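Local coordinates for GTP-binding protein (Thermus thermophilus, PDB 2DBY) that binds GDP in its P-loop GTPase domain and probably acts as a ribosome-binding ATPase of the OBG family, at residues 52-57 and 64-69; 214-219 and 264-269; 286-291 and 295-300; 346-349 and 353-356. One frame throughout, in Å; residues are numbered along the deposited sequence.

Contact 1 (52-57 and 64-69); sequences ALQRTF and PPVVPT
Helix 48-57 and the chain that follows it into strand 66-75 form a helix-loop-strand unit, and Gln54 on the last turns of the helix meets Pro64, just before the strand, and Val66, its first residue. The one polar link is the bond from Gln54 NE2 to the backbone O of Pro64, 2.8 Å long and almost straight, with 173° at the hydrogen. The acceptor lies within 2° of the plane of the Gln54 amide, whereas the donor is tilted somewhat from the carbonyl plane of Pro64. With CG anti to the backbone N (chi1 171°) and the chain extended beyond it, the amide is carried off the helix to this carbonyl. On the way it crosses Val66 at about a right angle: Val66 CG1 touches both ends of the glutamine, 3.8 Å from Gln54 CB and 3.6 Å from Gln54 NE2. The ring of Pro64 also packs against Phe57, its CD 3.8 Å from Phe57 O and its CG 4.2 Å from Phe57 CB, while the phenyl ring leads away to meet Trp338. An alanine in place of Gln54 would probably leave the Pro64 carbonyl without this donor and open a gap beside Val66 CG1. Beyond the contact, backbone bonds of Pro65 and Val67 with Val295 tie the strand to the C-terminal hairpin. A proline nitrogen inside the chain has no hydrogen to give, so Pro64 can join in backbone hydrogen bonding through its carbonyl alone, and the glutamine amide supplies a donor for it.

Contact 2 (214-219 and 264-269); sequences DLPDGR and YGLQES
Leu215 and Leu266 meet with their side chains crossed at about a right angle, and the two methyls of Leu266 divide the opposing loop between them. Leu266 CD1 lies 3.8 Å from Leu215 CD1 and 3.9 Å from Leu215 CB. The other branch turns to the proline: Leu266 CD2 is 3.8 Å from Pro216 CD, and it comes equally near the imide nitrogen of Pro216, against whose ring the leucine runs obliquely. Both leucines hold CG anti to the carbonyl carbon (chi1 -64° at Leu215, -59° at Leu266), which sends their branches into the space between the loops. The peptide bond before Pro216 is cis, which sets Leu215 CA beside Pro216 CA; Leu266 CD2 is also 4.0 Å from Leu215 CB. No hydrogen bond crosses, and the nearest CA atoms, those of Pro216 and Leu266, are 6.9 Å apart. An alanine at Leu266 would probably open a gap facing Leu215 and Pro216, losing the apolar contact that joins the loops. Gly265, of positive phi, is the C-prime residue of a Schellman motif ending helix 254-263, and Ser269 caps helix 270-281. Leu266 thus sits in a helix-to-helix linker, packed on the loop after strand 204-209 of the G domain, where Leu215 also touches Ser242 of the GDP site.

Contact 3 (286-291 and 295-300); sequences TFFTAG and VRAWTV
Trp298 NE1 donates to Thr289 OG1 over 2.9 Å, nearly straight at 176° and in the indole plane, across the beta hairpin of strands 284-290 and 295-301. The backbones pair in antiparallel register. Phe287 with Trp298 and Thr289 with Arg296 are the hydrogen-bonded pairs, each joined by two bonds; the shortest, Trp298 N to Phe287 O, is 2.7 Å and lies close to the carbonyl direction. Between and beside them, Thr286 with Thr299, Phe288 with Ala297 and Ala290 with Val295 are non-hydrogen-bonded pairs. The strand axes diverge from exact antiparallel, at 146°.

Phe287, Thr289, Arg296 and Trp298 share one face of the sheet. Thr289 OG1 stands between its backbone N and carbonyl carbon, where it meets the indole edge, and Thr289 CG2 lies 3.3 Å from Trp298 NE1. The Phe287 ring is nearly parallel to the five-membered ring of Trp298, 14° between planes, but slid so that they barely overlap; Trp298 CB instead sits over the phenyl face in a CH-pi contact. The guanidinium of Arg296, whose chain is extended from CG to NE, lies parallel over the rim of the six-membered ring, with Trp298 CH2 beneath its centre. Helix 306-313 also packs on this face, Ala309 and Ile313 touching Phe287.

On the other face, Phe288 reaches Arg49 and Leu50 of helix 48-57, while Thr286 OG1 bonds to Tyr279 OH. Between the strands there, Thr286 CG2 lies 3.8 Å from Ala297 CB, and Phe288 CE2 touches the same methyl at 3.9 Å.

Contact 4 (346-349 and 353-356); sequences WVRL and DYEV
Arg348 brings one corner of its guanidinium, NH2, up to the phenol end of Tyr354, joining edge strand 348-350 of a three-stranded antiparallel sheet to the loop that leads on to strand 360-365. The bond from Arg348 NH2 to Tyr354 OH is weak: its length is ordinary, but the angle at the hydrogen is only 131°. The same nitrogen lies 3.4 Å from both Tyr354 CZ and Tyr354 CE1, so it meets these ring carbons as well as the hydroxyl. Guanidinium and ring stand 69° apart, and the two side chains cross at about a right angle. Tyr354 CE1 and Tyr354 OH both fall near the guanidinium plane, at its edge.

The arginine chain is bent after CB and again after CG, and its principal partner is Glu350, whose OE1 forms a salt bridge with Arg348 NE. The strongest partner of Tyr354 OH is Asp360 OD2; Gln357 OE1 is also within hydrogen-bonding range, though the single hydroxyl proton can serve one of them at a time. Glu350 and Asp360 are acidic and probably balance the arginine charge. Tyr354 CG is anti to its backbone nitrogen (chi1 179°), which directs the ring toward strand 348-350, Tyr354 OH being 3.0 Å from Arg348 NH2.

Overall arrangement
From the N terminus, contact 1 comes first, closing the short loop between helix 48-57 and strand 66-75. Contact 2 spans much more chain, 44 residues between its segments, and brings two loops together near the GDP site. Contact 3 closes a tight hairpin, and contact 4 a short turn beyond it. All four follow in series, none enclosing or crossing another. Contacts 1 and 3 share a sheet: Val67 N lies 2.9 Å from Val295 O, so the N-terminal and C-terminal parts of the chain meet there. Contact 4 touches contact 3 through Val356 and Phe287, whereas contact 2 stands apart, its centre about 28 Å from that of contact 1.

Contact 1 (52-57 and 64-69)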
loop_
_atom_site.group_PDB
_atom_site.type_symbol
_atom_site.label_atom_id
_atom_site.label_comp_id
_atom_site.label_asym_id
_atom_site.label_seq_id
_atom_site.Cartn_x
_atom_site.Cartn_y
_atom_site.Cartn_z
ATOM N N ALA A 52 18.243 12.644 -7.996
ATOM C CA ALA A 52 18.230 14.070 -8.298
ATOM C C ALA A 52 18.798 14.813 -7.074
ATOM O O ALA A 52 19.625 15.711 -7.220
ATOM C CB ALA A 52 16.796 14.543 -8.596
ATOM N N LEU A 53 18.353 14.438 -5.878
ATOM C CA LEU A 53 18.858 15.050 -4.642
ATOM C C LEU A 53 20.314 14.699 -4.428
ATOM O O LEU A 53 21.112 15.524 -3.956
ATOM C CB LEU A 53 18.034 14.574 -3.453
ATOM C CG LEU A 53 16.677 15.262 -3.439
ATOM C CD1 LEU A 53 15.716 14.506 -2.509
ATOM C CD2 LEU A 53 16.856 16.714 -3.016
ATOM N N GLN A 54 20.672 13.473 -4.787
ATOM C CA GLN A 54 22.035 13.016 -4.648
ATOM C C GLN A 54 22.977 13.887 -5.479
ATOM O O GLN A 54 24.040 14.242 -5.003
ATOM C CB GLN A 54 22.163 11.556 -5.082
ATOM C CG GLN A 54 23.599 11.050 -5.174
ATOM C CD GLN A 54 23.678 9.630 -5.720
ATOM O OE1 GLN A 54 23.356 9.387 -6.876
ATOM N NE2 GLN A 54 24.098 8.688 -4.884
ATOM N N ARG A 55 22.599 14.238 -6.708
ATOM C CA ARG A 55 23.490 15.077 -7.519
ATOM C C ARG A 55 23.595 16.467 -6.891
ATOM O O ARG A 55 24.670 17.082 -6.885
ATOM C CB ARG A 55 22.993 15.215 -8.972
ATOM C CG ARG A 55 23.820 16.232 -9.766
ATOM C CD ARG A 55 23.125 16.752 -11.016
ATOM N NE ARG A 55 21.933 17.561 -10.752
ATOM C CZ ARG A 55 21.932 18.823 -10.323
ATOM N NH1 ARG A 55 23.077 19.468 -10.088
ATOM N NH2 ARG A 55 20.767 19.451 -10.156
ATOM N N THR A 56 22.487 16.960 -6.356
ATOM C CA THR A 56 22.480 18.273 -5.724
ATOM C C THR A 56 23.458 18.365 -4.555
ATOM O O THR A 56 24.101 19.394 -4.358
ATOM C CB THR A 56 21.066 18.628 -5.215
ATOM O OG1 THR A 56 20.179 18.769 -6.333
ATOM C CG2 THR A 56 21.082 19.934 -4.408
ATOM N N PHE A 57 23.601 17.285 -3.792
ATOM C CA PHE A 57 24.483 17.312 -2.635
ATOM C C PHE A 57 25.859 16.676 -2.818
ATOM O O PHE A 57 26.634 16.562 -1.873
ATOM C CB PHE A 57 23.740 16.718 -1.427
ATOM C CG PHE A 57 22.587 17.574 -0.955
ATOM C CD1 PHE A 57 21.270 17.296 -1.330
ATOM C CD2 PHE A 57 22.828 18.695 -0.170
ATOM C CE1 PHE A 57 20.209 18.128 -0.929
ATOM C CE2 PHE A 57 21.781 19.535 0.233
ATOM C CZ PHE A 57 20.471 19.253 -0.145
ATOM N N PRO A 64 26.714 11.437 -1.820
ATOM C CA PRO A 64 26.018 10.768 -0.724
ATOM C C PRO A 64 25.250 9.542 -1.184
ATOM O O PRO A 64 24.669 9.522 -2.273
ATOM C CB PRO A 64 25.101 11.856 -0.177
ATOM C CG PRO A 64 24.786 12.664 -1.405
ATOM C CD PRO A 64 26.132 12.761 -2.089
ATOM N N PRO A 65 25.266 8.488 -0.364
ATOM C CA PRO A 65 24.548 7.263 -0.710
ATOM C C PRO A 65 23.047 7.574 -0.646
ATOM O O PRO A 65 22.627 8.501 0.066
ATOM C CB PRO A 65 24.955 6.298 0.403
ATOM C CG PRO A 65 26.252 6.846 0.915
ATOM C CD PRO A 65 26.024 8.324 0.890
ATOM N N VAL A 66 22.247 6.814 -1.383
ATOM C CA VAL A 66 20.802 7.001 -1.351
ATOM C C VAL A 66 20.183 5.771 -0.671
ATOM O O VAL A 66 20.674 4.646 -0.828
ATOM C CB VAL A 66 20.188 7.159 -2.777
ATOM C CG1 VAL A 66 20.754 8.375 -3.455
ATOM C CG2 VAL A 66 20.452 5.916 -3.616
ATOM N N VAL A 67 19.132 6.004 0.106
ATOM C CA VAL A 67 18.428 4.939 0.830
ATOM C C VAL A 67 16.959 5.027 0.444
ATOM O O VAL A 67 16.263 5.960 0.821
ATOM C CB VAL A 67 18.542 5.119 2.361
ATOM C CG1 VAL A 67 17.847 3.942 3.063
ATOM C CG2 VAL A 67 20.018 5.172 2.777
ATOM N N PRO A 68 16.462 4.048 -0.323
ATOM C CA PRO A 68 15.045 4.171 -0.679
ATOM C C PRO A 68 14.143 3.624 0.407
ATOM O O PRO A 68 14.605 2.991 1.366
ATOM C CB PRO A 68 14.928 3.330 -1.946
ATOM C CG PRO A 68 15.886 2.186 -1.647
ATOM C CD PRO A 68 17.080 2.868 -0.964
ATOM N N THR A 69 12.856 3.892 0.257
ATOM C CA THR A 69 11.873 3.319 1.175
ATOM C C THR A 69 11.364 2.030 0.493
ATOM O O THR A 69 11.986 1.541 -0.460
ATOM C CB THR A 69 10.732 4.320 1.514
ATOM O OG1 THR A 69 9.860 3.725 2.486
ATOM C CG2 THR A 69 9.916 4.711 0.265
#

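Contact 2 (214-219 and 264-269)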
loop_
_atom_site.group_PDB
_atom_site.type_symbol
_atom_site.label_atom_id
_atom_site.label_comp_id
_atom_site.label_asym_id
_atom_site.label_seq_id
_atom_site.Cartn_x
_atom_site.Cartn_y
_atom_site.Cartn_z
ATOM N N ASP A 214 0.952 -9.654 -23.306
ATOM C CA ASP A 214 -0.177 -8.795 -22.971
ATOM C C ASP A 214 0.197 -7.561 -22.143
ATOM O O ASP A 214 -0.673 -6.779 -21.788
ATOM C CB ASP A 214 -1.253 -9.602 -22.229
ATOM C CG ASP A 214 -2.191 -10.335 -23.176
ATOM O OD1 ASP A 214 -2.240 -9.948 -24.362
ATOM O OD2 ASP A 214 -2.888 -11.285 -22.748
ATOM N N LEU A 215 1.484 -7.399 -21.815
ATOM C CA LEU A 215 1.919 -6.245 -21.046
ATOM C C LEU A 215 2.028 -5.071 -22.013
ATOM O O LEU A 215 2.317 -5.255 -23.201
ATOM C CB LEU A 215 3.278 -6.513 -20.374
ATOM C CG LEU A 215 3.280 -7.640 -19.321
ATOM C CD1 LEU A 215 4.714 -7.942 -18.868
ATOM C CD2 LEU A 215 2.394 -7.222 -18.119
ATOM N N PRO A 216 1.886 -3.845 -21.504
ATOM C CA PRO A 216 1.645 -3.468 -20.108
ATOM C C PRO A 216 0.210 -3.397 -19.582
ATOM O O PRO A 216 0.010 -3.426 -18.371
ATOM C CB PRO A 216 2.291 -2.097 -20.036
ATOM C CG PRO A 216 1.816 -1.504 -21.340
ATOM C CD PRO A 216 2.069 -2.641 -22.334
ATOM N N ASP A 217 -0.784 -3.289 -20.461
ATOM C CA ASP A 217 -2.171 -3.124 -19.983
ATOM C C ASP A 217 -3.194 -4.209 -20.311
ATOM O O ASP A 217 -4.394 -4.025 -20.052
ATOM C CB ASP A 217 -2.740 -1.796 -20.508
ATOM C CG ASP A 217 -1.845 -0.606 -20.216
ATOM O OD1 ASP A 217 -1.412 -0.448 -19.061
ATOM O OD2 ASP A 217 -1.595 0.183 -21.153
ATOM N N GLY A 218 -2.746 -5.315 -20.886
ATOM C CA GLY A 218 -3.661 -6.376 -21.240
ATOM C C GLY A 218 -4.685 -5.880 -22.246
ATOM O O GLY A 218 -5.843 -6.304 -22.237
ATOM N N ARG A 219 -4.265 -4.976 -23.122
ATOM C CA ARG A 219 -5.178 -4.437 -24.127
ATOM C C ARG A 219 -5.751 -5.532 -25.030
ATOM O O ARG A 219 -5.022 -6.356 -25.580
ATOM C CB ARG A 219 -4.456 -3.381 -24.971
ATOM C CG ARG A 219 -5.324 -2.736 -26.036
ATOM C CD ARG A 219 -4.547 -1.710 -26.848
ATOM N NE ARG A 219 -5.361 -1.149 -27.919
ATOM C CZ ARG A 219 -4.952 -0.194 -28.750
ATOM N NH1 ARG A 219 -3.728 0.310 -28.631
ATOM N NH2 ARG A 219 -5.764 0.257 -29.698
ATOM N N TYR A 264 12.042 -4.772 -24.604
ATOM C CA TYR A 264 10.725 -5.345 -24.871
ATOM C C TYR A 264 9.655 -4.252 -24.880
ATOM O O TYR A 264 8.460 -4.547 -24.859
ATOM C CB TYR A 264 10.390 -6.401 -23.810
ATOM C CG TYR A 264 9.219 -7.310 -24.154
ATOM C CD1 TYR A 264 8.339 -7.718 -23.160
ATOM C CD2 TYR A 264 8.998 -7.771 -25.466
ATOM C CE1 TYR A 264 7.266 -8.555 -23.441
ATOM C CE2 TYR A 264 7.913 -8.622 -25.768
ATOM C CZ TYR A 264 7.052 -9.001 -24.739
ATOM O OH TYR A 264 5.940 -9.788 -24.974
ATOM N N GLY A 265 10.099 -2.997 -24.875
ATOM C CA GLY A 265 9.177 -1.866 -24.915
ATOM C C GLY A 265 8.410 -1.585 -23.629
ATOM O O GLY A 265 7.380 -0.912 -23.660
ATOM N N LEU A 266 8.899 -2.109 -22.506
ATOM C CA LEU A 266 8.262 -1.907 -21.203
ATOM C C LEU A 266 9.214 -1.051 -20.368
ATOM O O LEU A 266 10.434 -1.293 -20.358
ATOM C CB LEU A 266 8.005 -3.255 -20.523
ATOM C CG LEU A 266 7.105 -4.184 -21.341
ATOM C CD1 LEU A 266 7.040 -5.540 -20.648
ATOM C CD2 LEU A 266 5.707 -3.586 -21.501
ATOM N N GLN A 267 8.655 -0.071 -19.661
ATOM C CA GLN A 267 9.473 0.865 -18.887
ATOM C C GLN A 267 9.606 0.682 -17.377
ATOM O O GLN A 267 10.479 1.307 -16.758
ATOM C CB GLN A 267 8.975 2.289 -19.152
ATOM C CG GLN A 267 8.869 2.669 -20.637
ATOM C CD GLN A 267 10.129 2.360 -21.449
ATOM O OE1 GLN A 267 11.262 2.506 -20.967
ATOM N NE2 GLN A 267 9.929 1.946 -22.695
ATOM N N GLU A 268 8.763 -0.152 -16.776
ATOM C CA GLU A 268 8.797 -0.354 -15.323
ATOM C C GLU A 268 8.420 -1.802 -15.029
ATOM O O GLU A 268 7.516 -2.317 -15.662
ATOM C CB GLU A 268 7.783 0.609 -14.692
ATOM C CG GLU A 268 7.668 0.551 -13.195
ATOM C CD GLU A 268 6.749 1.643 -12.661
ATOM O OE1 GLU A 268 5.752 1.951 -13.349
ATOM O OE2 GLU A 268 7.014 2.190 -11.562
ATOM N N SER A 269 9.095 -2.459 -14.089
ATOM C CA SER A 269 8.759 -3.854 -13.788
ATOM C C SER A 269 7.384 -3.962 -13.180
ATOM O O SER A 269 6.839 -2.985 -12.664
ATOM C CB SER A 269 9.765 -4.481 -12.817
ATOM O OG SER A 269 9.640 -3.897 -11.540
#

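Contact 3 (286-291 and 295-300)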
loop_
_atom_site.group_PDB
_atom_site.type_symbol
_atom_site.label_atom_id
_atom_site.label_comp_id
_atom_site.label_asym_id
_atom_site.label_seq_id
_atom_site.Cartn_x
_atom_site.Cartn_y
_atom_site.Cartn_z
ATOM N N THR A 286 5.785 9.832 0.437
ATOM C CA THR A 286 7.208 9.814 0.692
ATOM C C THR A 286 7.730 11.199 1.061
ATOM O O THR A 286 7.337 12.177 0.426
ATOM C CB THR A 286 7.990 9.413 -0.591
ATOM O OG1 THR A 286 7.555 8.119 -1.039
ATOM C CG2 THR A 286 9.496 9.407 -0.335
ATOM N N PHE A 287 8.570 11.290 2.096
ATOM C CA PHE A 287 9.241 12.569 2.381
ATOM C C PHE A 287 10.724 12.199 2.439
ATOM O O PHE A 287 11.069 11.011 2.610
ATOM C CB PHE A 287 8.737 13.260 3.674
ATOM C CG PHE A 287 9.217 12.646 4.961
ATOM C CD1 PHE A 287 10.499 12.909 5.447
ATOM C CD2 PHE A 287 8.363 11.845 5.721
ATOM C CE1 PHE A 287 10.926 12.385 6.673
ATOM C CE2 PHE A 287 8.782 11.322 6.938
ATOM C CZ PHE A 287 10.061 11.588 7.418
ATOM N N PHE A 288 11.609 13.182 2.264
ATOM C CA PHE A 288 13.037 12.900 2.232
ATOM C C PHE A 288 13.859 13.642 3.270
ATOM O O PHE A 288 13.433 14.667 3.781
ATOM C CB PHE A 288 13.650 13.341 0.873
ATOM C CG PHE A 288 12.982 12.747 -0.336
ATOM C CD1 PHE A 288 11.968 13.428 -0.996
ATOM C CD2 PHE A 288 13.380 11.501 -0.815
ATOM C CE1 PHE A 288 11.347 12.871 -2.136
ATOM C CE2 PHE A 288 12.773 10.933 -1.944
ATOM C CZ PHE A 288 11.751 11.625 -2.607
ATOM N N THR A 289 15.022 13.088 3.582
ATOM C CA THR A 289 16.004 13.813 4.391
ATOM C C THR A 289 17.166 13.841 3.391
ATOM O O THR A 289 17.464 12.832 2.734
ATOM C CB THR A 289 16.364 13.124 5.727
ATOM O OG1 THR A 289 16.737 11.759 5.529
ATOM C CG2 THR A 289 15.191 13.232 6.663
ATOM N N ALA A 290 17.814 14.988 3.244
ATOM C CA ALA A 290 18.868 15.084 2.245
ATOM C C ALA A 290 19.993 16.016 2.663
ATOM O O ALA A 290 19.753 17.098 3.191
ATOM C CB ALA A 290 18.276 15.555 0.923
ATOM N N GLY A 291 21.211 15.562 2.401
ATOM C CA GLY A 291 22.399 16.318 2.744
ATOM C C GLY A 291 23.623 15.619 2.194
ATOM O O GLY A 291 23.531 14.567 1.562
ATOM N N VAL A 295 20.952 10.696 1.405
ATOM C CA VAL A 295 19.658 11.164 0.896
ATOM C C VAL A 295 18.782 9.938 1.132
ATOM O O VAL A 295 19.105 8.860 0.660
ATOM C CB VAL A 295 19.699 11.484 -0.610
ATOM C CG1 VAL A 295 18.283 11.711 -1.138
ATOM C CG2 VAL A 295 20.520 12.737 -0.840
ATOM N N ARG A 296 17.696 10.103 1.876
ATOM C CA ARG A 296 16.848 8.957 2.196
ATOM C C ARG A 296 15.384 9.280 2.066
ATOM O O ARG A 296 14.938 10.396 2.350
ATOM C CB ARG A 296 17.138 8.464 3.624
ATOM C CG ARG A 296 16.216 7.336 4.100
ATOM C CD ARG A 296 16.760 6.719 5.382
ATOM N NE ARG A 296 15.858 5.698 5.902
ATOM C CZ ARG A 296 16.145 4.888 6.916
ATOM N NH1 ARG A 296 17.321 4.974 7.526
ATOM N NH2 ARG A 296 15.248 3.994 7.317
ATOM N N ALA A 297 14.626 8.269 1.638
ATOM C CA ALA A 297 13.191 8.385 1.446
ATOM C C ALA A 297 12.547 7.743 2.662
ATOM O O ALA A 297 12.984 6.668 3.082
ATOM C CB ALA A 297 12.771 7.628 0.194
ATOM N N TRP A 298 11.546 8.417 3.210
ATOM C CA TRP A 298 10.797 7.951 4.376
ATOM C C TRP A 298 9.331 7.880 4.000
ATOM O O TRP A 298 8.861 8.630 3.150
ATOM C CB TRP A 298 10.973 8.918 5.550
ATOM C CG TRP A 298 12.389 9.157 5.918
ATOM C CD1 TRP A 298 13.241 10.087 5.373
ATOM C CD2 TRP A 298 13.126 8.489 6.939
ATOM N NE1 TRP A 298 14.462 10.037 6.006
ATOM C CE2 TRP A 298 14.418 9.066 6.973
ATOM C CE3 TRP A 298 12.822 7.459 7.840
ATOM C CZ2 TRP A 298 15.406 8.643 7.877
ATOM C CZ3 TRP A 298 13.817 7.039 8.745
ATOM C CH2 TRP A 298 15.085 7.635 8.748
ATOM N N THR A 299 8.597 6.989 4.659
ATOM C CA THR A 299 7.175 6.790 4.361
ATOM C C THR A 299 6.272 7.015 5.574
ATOM O O THR A 299 6.563 6.533 6.662
ATOM C CB THR A 299 6.934 5.333 3.890
ATOM O OG1 THR A 299 7.679 5.096 2.696
ATOM C CG2 THR A 299 5.448 5.071 3.622
ATOM N N VAL A 300 5.211 7.785 5.369
ATOM C CA VAL A 300 4.201 8.038 6.390
ATOM C C VAL A 300 2.837 8.036 5.725
ATOM O O VAL A 300 2.716 8.235 4.513
ATOM C CB VAL A 300 4.373 9.408 7.101
ATOM C CG1 VAL A 300 5.656 9.409 7.900
ATOM C CG2 VAL A 300 4.334 10.528 6.115
#

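Contact 4 (346-349 and 353-356)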
loop_
_atom_site.group_PDB
_atom_site.type_symbol
_atom_site.label_atom_id
_atom_site.label_comp_id
_atom_site.label_asym_id
_atom_site.label_seq_id
_atom_site.Cartn_x
_atom_site.Cartn_y
_atom_site.Cartn_z
ATOM N N TRP A 346 13.099 29.780 -0.101
ATOM C CA TRP A 346 12.244 28.644 -0.440
ATOM C C TRP A 346 12.126 27.636 0.698
ATOM O O TRP A 346 11.337 26.683 0.618
ATOM C CB TRP A 346 12.770 27.930 -1.694
ATOM C CG TRP A 346 12.582 28.712 -2.969
ATOM C CD1 TRP A 346 11.766 29.795 -3.156
ATOM C CD2 TRP A 346 13.185 28.443 -4.239
ATOM N NE1 TRP A 346 11.825 30.212 -4.463
ATOM C CE2 TRP A 346 12.688 29.400 -5.151
ATOM C CE3 TRP A 346 14.097 27.486 -4.697
ATOM C CZ2 TRP A 346 13.070 29.426 -6.497
ATOM C CZ3 TRP A 346 14.481 27.511 -6.037
ATOM C CH2 TRP A 346 13.963 28.476 -6.922
ATOM N N VAL A 347 12.906 27.833 1.754
ATOM C CA VAL A 347 12.866 26.918 2.888
ATOM C C VAL A 347 11.893 27.423 3.935
ATOM O O VAL A 347 12.039 28.535 4.449
ATOM C CB VAL A 347 14.255 26.749 3.527
ATOM C CG1 VAL A 347 14.150 25.941 4.817
ATOM C CG2 VAL A 347 15.200 26.047 2.531
ATOM N N ARG A 348 10.895 26.602 4.250
ATOM C CA ARG A 348 9.880 26.964 5.233
ATOM C C ARG A 348 10.136 26.386 6.618
ATOM O O ARG A 348 10.757 25.334 6.774
ATOM C CB ARG A 348 8.497 26.507 4.756
ATOM C CG ARG A 348 7.810 27.463 3.791
ATOM C CD ARG A 348 7.006 26.722 2.726
ATOM N NE ARG A 348 6.215 25.613 3.264
ATOM C CZ ARG A 348 6.162 24.401 2.709
ATOM N NH1 ARG A 348 6.856 24.154 1.606
ATOM N NH2 ARG A 348 5.427 23.436 3.253
ATOM N N LEU A 349 9.669 27.104 7.634
ATOM C CA LEU A 349 9.794 26.629 8.998
ATOM C C LEU A 349 8.353 26.255 9.329
ATOM O O LEU A 349 7.480 27.123 9.386
ATOM C CB LEU A 349 10.316 27.745 9.916
ATOM C CG LEU A 349 11.781 28.146 9.683
ATOM C CD1 LEU A 349 12.165 29.312 10.594
ATOM C CD2 LEU A 349 12.692 26.948 9.948
ATOM N N ASP A 353 1.483 21.538 13.461
ATOM C CA ASP A 353 0.202 21.438 12.755
ATOM C C ASP A 353 0.353 21.131 11.260
ATOM O O ASP A 353 -0.631 20.871 10.562
ATOM C CB ASP A 353 -0.525 22.769 12.878
ATOM C CG ASP A 353 0.289 23.924 12.279
ATOM O OD1 ASP A 353 1.439 24.142 12.731
ATOM O OD2 ASP A 353 -0.213 24.603 11.354
ATOM N N TYR A 354 1.584 21.186 10.766
ATOM C CA TYR A 354 1.848 20.962 9.347
ATOM C C TYR A 354 1.678 19.517 8.880
ATOM O O TYR A 354 2.294 18.612 9.436
ATOM C CB TYR A 354 3.269 21.421 9.017
ATOM C CG TYR A 354 3.635 21.197 7.583
ATOM C CD1 TYR A 354 2.981 21.894 6.565
ATOM C CD2 TYR A 354 4.616 20.267 7.228
ATOM C CE1 TYR A 354 3.290 21.677 5.233
ATOM C CE2 TYR A 354 4.939 20.039 5.889
ATOM C CZ TYR A 354 4.268 20.749 4.898
ATOM O OH TYR A 354 4.561 20.541 3.572
ATOM N N GLU A 355 0.833 19.311 7.869
ATOM C CA GLU A 355 0.642 17.981 7.301
ATOM C C GLU A 355 1.689 17.807 6.196
ATOM O O GLU A 355 1.744 18.599 5.242
ATOM C CB GLU A 355 -0.775 17.831 6.728
ATOM C CG GLU A 355 -1.797 17.418 7.790
ATOM C CD GLU A 355 -3.240 17.550 7.333
ATOM O OE1 GLU A 355 -3.556 17.142 6.196
ATOM O OE2 GLU A 355 -4.063 18.055 8.126
ATOM N N VAL A 356 2.520 16.774 6.328
ATOM C CA VAL A 356 3.570 16.521 5.347
ATOM C C VAL A 356 2.994 16.237 3.971
ATOM O O VAL A 356 1.952 15.590 3.832
ATOM C CB VAL A 356 4.459 15.346 5.779
ATOM C CG1 VAL A 356 5.537 15.091 4.724
ATOM C CG2 VAL A 356 5.119 15.664 7.117
#